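PDB 2X49: invasion protein InvA from Salmonella enterica, which takes part in invasion of the intestinal epithelium as an inner-membrane export protein of type III secretion, the chain here being its C-terminal domain. Local coordinates for residues L165-V168 and L169-A172; S17-E20 and D21-A25; M240-A243 and E244-D247. All blocks are in the same frame, centred on the assembly; numbering follows the deposited sequence.

Contact 1 (L165-V168 and L169-A172)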
loop_
_atom_site.group_PDB
_atom_site.type_symbol
_atom_site.label_atom_id
_atom_site.label_comp_id
_atom_site.label_asym_id
_atom_site.label_seq_id
_atom_site.Cartn_x
_atom_site.Cartn_y
_atom_site.Cartn_z
ATOM N N LEU A 165 -17.597 -9.741 -20.058
ATOM C CA LEU A 165 -18.249 -9.891 -18.751
ATOM C C LEU A 165 -18.992 -11.239 -18.745
ATOM O O LEU A 165 -18.935 -11.990 -17.786
ATOM C CB LEU A 165 -19.232 -8.744 -18.460
ATOM C CG LEU A 165 -19.794 -8.713 -17.028
ATOM C CD1 LEU A 165 -18.665 -8.614 -16.046
ATOM C CD2 LEU A 165 -20.766 -7.589 -16.814
ATOM N N LYS A 166 -19.637 -11.521 -19.853
ATOM C CA LYS A 166 -20.404 -12.776 -20.008
ATOM C C LYS A 166 -19.507 -13.958 -19.672
ATOM O O LYS A 166 -19.877 -14.875 -18.931
ATOM C CB LYS A 166 -20.949 -12.955 -21.427
ATOM C CG LYS A 166 -22.218 -12.188 -21.649
ATOM C CD LYS A 166 -22.824 -12.449 -23.010
ATOM C CE LYS A 166 -23.111 -13.925 -23.177
ATOM N NZ LYS A 166 -23.920 -14.438 -22.041
ATOM N N GLU A 167 -18.308 -13.924 -20.236
ATOM C CA GLU A 167 -17.384 -15.073 -20.118
ATOM C C GLU A 167 -16.862 -15.226 -18.711
ATOM O O GLU A 167 -16.722 -16.317 -18.151
ATOM C CB GLU A 167 -16.215 -14.948 -21.099
ATOM C CG GLU A 167 -15.251 -16.152 -21.103
ATOM C CD GLU A 167 -15.883 -17.537 -21.406
ATOM O OE1 GLU A 167 -17.000 -17.625 -21.969
ATOM O OE2 GLU A 167 -15.212 -18.556 -21.084
ATOM N N VAL A 168 -16.519 -14.101 -18.120
ATOM C CA VAL A 168 -15.979 -14.096 -16.765
ATOM C C VAL A 168 -16.976 -14.680 -15.789
ATOM O O VAL A 168 -16.615 -15.506 -14.938
ATOM C CB VAL A 168 -15.526 -12.704 -16.328
ATOM C CG1 VAL A 168 -15.137 -12.731 -14.841
ATOM C CG2 VAL A 168 -14.307 -12.319 -17.163
ATOM N N LEU A 169 -18.227 -14.307 -15.977
ATOM C CA LEU A 169 -19.266 -14.627 -14.994
ATOM C C LEU A 169 -19.656 -16.103 -15.085
ATOM O O LEU A 169 -20.388 -16.639 -14.224
ATOM C CB LEU A 169 -20.485 -13.735 -15.152
ATOM C CG LEU A 169 -20.333 -12.367 -14.509
ATOM C CD1 LEU A 169 -21.591 -11.533 -14.760
ATOM C CD2 LEU A 169 -19.958 -12.477 -13.016
ATOM N N ARG A 170 -19.246 -16.719 -16.182
ATOM C CA ARG A 170 -19.500 -18.144 -16.381
ATOM C C ARG A 170 -18.596 -18.979 -15.505
ATOM O O ARG A 170 -18.840 -20.162 -15.287
ATOM C CB ARG A 170 -19.284 -18.552 -17.824
ATOM C CG ARG A 170 -20.481 -18.347 -18.666
ATOM C CD ARG A 170 -20.248 -18.897 -20.074
ATOM N NE ARG A 170 -20.447 -20.320 -20.200
ATOM C CZ ARG A 170 -19.543 -21.215 -20.571
ATOM N NH1 ARG A 170 -18.297 -20.877 -20.846
ATOM N NH2 ARG A 170 -19.926 -22.483 -20.677
ATOM N N HIS A 171 -17.526 -18.355 -15.047
ATOM C CA HIS A 171 -16.414 -19.027 -14.332
ATOM C C HIS A 171 -16.112 -18.535 -12.916
ATOM O O HIS A 171 -15.390 -19.171 -12.156
ATOM C CB HIS A 171 -15.125 -19.046 -15.183
ATOM C CG HIS A 171 -15.298 -19.795 -16.451
ATOM N ND1 HIS A 171 -15.347 -21.171 -16.481
ATOM C CD2 HIS A 171 -15.503 -19.381 -17.729
ATOM C CE1 HIS A 171 -15.578 -21.571 -17.722
ATOM N NE2 HIS A 171 -15.648 -20.511 -18.503
ATOM N N ALA A 172 -16.646 -17.375 -12.612
ATOM C CA ALA A 172 -16.504 -16.731 -11.292
ATOM C C ALA A 172 -17.769 -15.977 -10.949
ATOM O O ALA A 172 -18.342 -15.306 -11.802
ATOM C CB ALA A 172 -15.286 -15.765 -11.284
#

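Contact 2 (S17-E20 and D21-A25)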
loop_
_atom_site.group_PDB
_atom_site.type_symbol
_atom_site.label_atom_id
_atom_site.label_comp_id
_atom_site.label_asym_id
_atom_site.label_seq_id
_atom_site.Cartn_x
_atom_site.Cartn_y
_atom_site.Cartn_z
ATOM N N SER A 17 -5.753 24.561 15.046
ATOM C CA SER A 17 -4.848 25.557 14.442
ATOM C C SER A 17 -4.604 25.392 12.962
ATOM O O SER A 17 -4.084 26.307 12.329
ATOM C CB SER A 17 -3.466 25.589 15.109
ATOM O OG SER A 17 -2.765 24.362 14.913
ATOM N N ARG A 18 -4.930 24.215 12.428
ATOM C CA ARG A 18 -4.706 23.904 11.002
ATOM C C ARG A 18 -5.997 23.741 10.204
ATOM O O ARG A 18 -5.981 23.621 8.989
ATOM C CB ARG A 18 -3.860 22.613 10.851
ATOM C CG ARG A 18 -2.471 22.671 11.503
ATOM C CD ARG A 18 -1.505 23.427 10.703
ATOM N NE ARG A 18 -0.152 23.223 11.205
ATOM C CZ ARG A 18 0.920 23.891 10.773
ATOM N NH1 ARG A 18 0.776 24.809 9.831
ATOM N NH2 ARG A 18 2.120 23.617 11.248
ATOM N N ARG A 19 -7.118 23.730 10.908
ATOM C CA ARG A 19 -8.425 23.372 10.297
ATOM C C ARG A 19 -8.764 24.256 9.103
ATOM O O ARG A 19 -9.164 23.765 8.015
ATOM C CB ARG A 19 -9.556 23.396 11.358
ATOM C CG ARG A 19 -10.990 23.279 10.874
ATOM C CD ARG A 19 -11.283 21.766 10.657
ATOM N NE ARG A 19 -12.687 21.563 10.318
ATOM C CZ ARG A 19 -13.685 21.359 11.178
ATOM N NH1 ARG A 19 -13.497 21.331 12.484
ATOM N NH2 ARG A 19 -14.925 21.251 10.722
ATOM N N GLU A 20 -8.607 25.553 9.283
ATOM C CA GLU A 20 -9.024 26.505 8.234
ATOM C C GLU A 20 -8.158 26.271 6.983
ATOM O O GLU A 20 -8.642 26.269 5.861
ATOM C CB GLU A 20 -8.968 27.958 8.715
ATOM C CG GLU A 20 -9.344 28.942 7.684
ATOM C CD GLU A 20 -9.410 30.379 8.243
ATOM O OE1 GLU A 20 -8.646 30.691 9.180
ATOM O OE2 GLU A 20 -10.179 31.194 7.712
ATOM N N ASP A 21 -6.871 26.085 7.202
ATOM C CA ASP A 21 -5.928 25.859 6.081
ATOM C C ASP A 21 -6.196 24.557 5.327
ATOM O O ASP A 21 -6.064 24.513 4.132
ATOM C CB ASP A 21 -4.472 25.871 6.514
ATOM C CG ASP A 21 -3.965 27.266 6.767
ATOM O OD1 ASP A 21 -4.686 28.261 6.506
ATOM O OD2 ASP A 21 -2.820 27.366 7.250
ATOM N N LEU A 22 -6.677 23.556 6.054
ATOM C CA LEU A 22 -6.937 22.214 5.486
ATOM C C LEU A 22 -8.240 22.239 4.715
ATOM O O LEU A 22 -8.374 21.650 3.636
ATOM C CB LEU A 22 -6.934 21.124 6.584
ATOM C CG LEU A 22 -5.556 20.887 7.208
ATOM C CD1 LEU A 22 -5.679 19.927 8.426
ATOM C CD2 LEU A 22 -4.491 20.377 6.204
ATOM N N GLU A 23 -9.147 23.046 5.185
ATOM C CA GLU A 23 -10.326 23.379 4.389
ATOM C C GLU A 23 -9.996 24.101 3.097
ATOM O O GLU A 23 -10.558 23.831 2.026
ATOM C CB GLU A 23 -11.368 24.191 5.172
ATOM C CG GLU A 23 -11.954 23.362 6.285
ATOM C CD GLU A 23 -12.815 24.163 7.242
ATOM O OE1 GLU A 23 -12.924 25.399 7.095
ATOM O OE2 GLU A 23 -13.396 23.529 8.140
ATOM N N LYS A 24 -9.114 25.087 3.198
ATOM C CA LYS A 24 -8.769 25.875 2.015
ATOM C C LYS A 24 -8.070 25.033 0.984
ATOM O O LYS A 24 -8.202 25.262 -0.213
ATOM C CB LYS A 24 -7.902 27.089 2.356
ATOM C CG LYS A 24 -8.679 28.125 3.095
ATOM C CD LYS A 24 -7.776 29.180 3.728
ATOM C CE LYS A 24 -8.556 30.457 3.954
ATOM N NZ LYS A 24 -7.687 31.521 4.550
ATOM N N ALA A 25 -7.320 24.077 1.502
ATOM C CA ALA A 25 -6.512 23.154 0.657
ATOM C C ALA A 25 -7.374 22.034 0.083
ATOM O O ALA A 25 -6.957 21.264 -0.755
ATOM C CB ALA A 25 -5.377 22.568 1.434
HETATM O O HOH W 1 -5.505 27.092 9.608
HETATM O O HOH W 2 -1.187 25.102 7.531
HETATM O O HOH W 3 -14.063 20.946 7.526
HETATM O O HOH W 4 -5.577 29.900 8.625
#

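Contact 3 (M240-A243 and E244-D247)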
loop_
_atom_site.group_PDB
_atom_site.type_symbol
_atom_site.label_atom_id
_atom_site.label_comp_id
_atom_site.label_asym_id
_atom_site.label_seq_id
_atom_site.Cartn_x
_atom_site.Cartn_y
_atom_site.Cartn_z
ATOM N N MET A 240 15.964 -6.595 -0.656
ATOM C CA MET A 240 15.919 -7.939 -1.260
ATOM C C MET A 240 15.893 -8.959 -0.154
ATOM O O MET A 240 16.556 -8.802 0.843
ATOM C CB MET A 240 17.139 -8.139 -2.147
ATOM C CG MET A 240 17.196 -9.480 -2.886
ATOM S SD MET A 240 17.851 -9.202 -4.534
ATOM C CE MET A 240 16.541 -8.119 -5.089
ATOM N N VAL A 241 15.106 -9.985 -0.341
ATOM C CA VAL A 241 15.108 -11.154 0.561
ATOM C C VAL A 241 16.252 -12.089 0.115
ATOM O O VAL A 241 16.392 -12.434 -1.041
ATOM C CB VAL A 241 13.751 -11.909 0.547
ATOM C CG1 VAL A 241 13.764 -13.059 1.540
ATOM C CG2 VAL A 241 12.574 -10.956 0.827
ATOM N N SER A 242 17.044 -12.502 1.077
ATOM C CA SER A 242 18.172 -13.443 0.859
ATOM C C SER A 242 17.695 -14.831 0.532
ATOM O O SER A 242 16.610 -15.255 0.881
ATOM C CB SER A 242 19.094 -13.511 2.074
ATOM O OG SER A 242 18.458 -14.131 3.155
ATOM N N ALA A 243 18.547 -15.534 -0.171
ATOM C CA ALA A 243 18.219 -16.890 -0.615
ATOM C C ALA A 243 18.001 -17.752 0.612
ATOM O O ALA A 243 17.240 -18.707 0.632
ATOM C CB ALA A 243 19.358 -17.483 -1.534
ATOM N N GLU A 244 18.620 -17.315 1.680
ATOM C CA GLU A 244 18.562 -18.056 2.952
ATOM C C GLU A 244 17.174 -18.031 3.540
ATOM O O GLU A 244 16.586 -19.057 3.873
ATOM C CB GLU A 244 19.571 -17.493 3.950
ATOM C CG GLU A 244 20.973 -18.003 3.685
ATOM C CD GLU A 244 21.806 -17.174 2.674
ATOM O OE1 GLU A 244 21.253 -16.354 1.900
ATOM O OE2 GLU A 244 23.043 -17.350 2.665
ATOM N N VAL A 245 16.649 -16.830 3.614
ATOM C CA VAL A 245 15.348 -16.599 4.223
ATOM C C VAL A 245 14.279 -17.208 3.323
ATOM O O VAL A 245 13.293 -17.807 3.775
ATOM C CB VAL A 245 15.084 -15.092 4.470
ATOM C CG1 VAL A 245 13.627 -14.847 4.805
ATOM C CG2 VAL A 245 15.992 -14.613 5.607
ATOM N N GLU A 246 14.491 -17.080 2.032
ATOM C CA GLU A 246 13.500 -17.613 1.096
ATOM C C GLU A 246 13.320 -19.092 1.324
ATOM O O GLU A 246 12.206 -19.649 1.248
ATOM C CB GLU A 246 13.845 -17.340 -0.351
ATOM C CG GLU A 246 13.565 -15.910 -0.729
ATOM C CD GLU A 246 13.492 -15.700 -2.236
ATOM O OE1 GLU A 246 13.514 -16.707 -2.986
ATOM O OE2 GLU A 246 13.417 -14.522 -2.656
ATOM N N ASP A 247 14.432 -19.726 1.650
ATOM C CA ASP A 247 14.425 -21.177 1.781
ATOM C C ASP A 247 13.703 -21.631 3.018
ATOM O O ASP A 247 13.098 -22.669 3.026
ATOM C CB ASP A 247 15.815 -21.796 1.700
ATOM C CG ASP A 247 16.143 -22.268 0.303
ATOM O OD1 ASP A 247 17.318 -22.123 -0.104
ATOM O OD2 ASP A 247 15.248 -22.841 -0.386
#

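Contact 1 (L165-V168 and L169-A172)
At the C-terminal end of helix 162-169, Glu167 reaches forward to both Arg170 and His171. The Glu167 carboxylate divides its two oxygens between them. Glu167 OE2 meets His171 NE2 at the edge of the imidazole, near the ring plane, in a weak hydrogen bond of 3.3 Å. It is bent, with an N-H...O angle of 124°, and carboxylate and ring planes stand 54° apart. Glu167 OE1 makes a long salt bridge of 3.7 Å to Arg170 NH1, also at the edge of its flat group. Glu167 starts with CG anti to the backbone N (chi1 -176°) and then folds at chi2, which carries the carboxylate along the helix to these two partners.

The backbone records the last turn. Leu169 N gives a regular helical bond to Leu165 O at 3.0 Å. Two i+3 bonds follow in a 3-10-like pattern, Arg170 N to Glu167 O at 3.2 Å and His171 N to Val168 O at 3.0 Å. Val168 O also takes an i+4 bond from Ala172 N at 3.0 Å, where the chain leaves the helix for the loop before helix 174-185. Leu165 and Leu169 run alongside each other, with Leu165 CG 4.0 Å from Leu169 CD1.

Buried Val168 packs against Met198, Leu201 and Ala202 of helix 194-204. Ala172 and Leu169 rest on Ile177 of helix 174-185, and the His171 side chain touches Ala205 and Pro206.

Contact 2 (S17-E20 and D21-A25)
Arg19 and Glu23 form a salt bridge one turn apart on helix 16-24. Arg19 NE lies 3.0 Å from Glu23 OE2, but as a hydrogen bond it is weak, with an N-H...O angle of 124°. The guanidinium and carboxylate planes are 86° apart. Arg19 bends at chi2 (82°), which brings NE to Glu23 OE2. A water bonded to Glu23 OE2 at 2.7 Å also accepts a weak bond from Arg19 NH2. Arg19 NH1 is taken by Asp50 in a second salt bridge, so this guanidinium has carboxylate partners on two of its nitrogens.

Other polar groups are joined through water. One water accepts from Asp21 N at 2.9 Å and donates to Ser17 O. A second accepts from Arg18 NH1 and donates to Asp21 OD2 at 2.8 Å. A third donates to both Glu20 OE1 and Asp21 OD1, linking two carboxylates. Arg18 NE is hydrogen-bonded to Asp56 O, and Arg18 NH2 forms a salt bridge with Asp76. Glu20 OE2 and Lys24 NZ, of opposite charge, stay 4.0 Å apart, too far for a salt bridge.

The carbonyls of Arg18, Arg19 and Glu20 accept i+4 backbone bonds. Leu22 N bonds to Arg18 O, Glu23 N to Arg19 O at 2.9 Å, and Lys24 N to Glu20 O.

Leu22 is the buried residue here. It touches Phe75 and joins helix 16-24 to Val14 of strand 10-14 in the mixed sheet and to Leu126 of helix 125-139, which Ala25 also touches.

Contact 3 (M240-A243 and E244-D247)
Ser242 has chi1 69°, which sets OG between the backbone N and the carbonyl carbon and places it within bonding distance of Val245 N, while Val241 has CG1 anti to its backbone N (chi1 -177°), which places that methyl against Val245 CG1 and Glu246 CG. The result is an N-cap at the start of helix 243-252. The helix follows strand 236-240 of the four-stranded parallel sheet. Val245 N donates to Ser242 OG at 3.3 Å, in a nearly straight bond with an N-H...O angle of 160°. The hydroxyl is also bonded to Ile333 O, so the cap is tied to the chain's C-terminal end.

The first turn closes behind the cap. Glu246 N reaches Ser242 O at 3.0 Å, and Asp247 N reaches Ala243 O at 3.2 Å. One serine therefore receives two backbone N-H groups of the new helix, one on its side chain and one on its carbonyl.

Beside the cap the Val241 and Val245 side chains cross at about a right angle, with Val241 CG1 3.7 Å from Val245 CG1. Val245 also touches Leu272 and Leu275 of helix 266-280. Val241 packs against Leu292 and Thr294 of strand 291-294.

Glu246 is buried, and both its carboxylate oxygens have partners: OE2 bonds to Thr294 OG1, while OE1 is hydrogen-bonded to Ser295 OG and salt-bridged to Arg250. Its aliphatic part is used as well, for Glu246 CG lies 3.6 Å from Val241 CG1.

How the contacts relate
Along the chain contact 2 comes first, then contact 1, then contact 3, all within the part of the chain belonging to the FHIPEP export family. None touches another. Centres of contacts 1 and 2 are about 47 Å apart, contacts 1 and 3 about 38 Å, and contacts 2 and 3 about 47 Å, the last pair lying on opposite sides of the chain's centre. Each belongs to a different part of the domain. Contact 2 is on a helix beside the mixed sheet, contact 1 ends a helix in an all-helical region, and contact 3 begins a helix after a strand of the parallel sheet. They share no helix or sheet, so the three are separate local features of the C-terminal domain of this export protein.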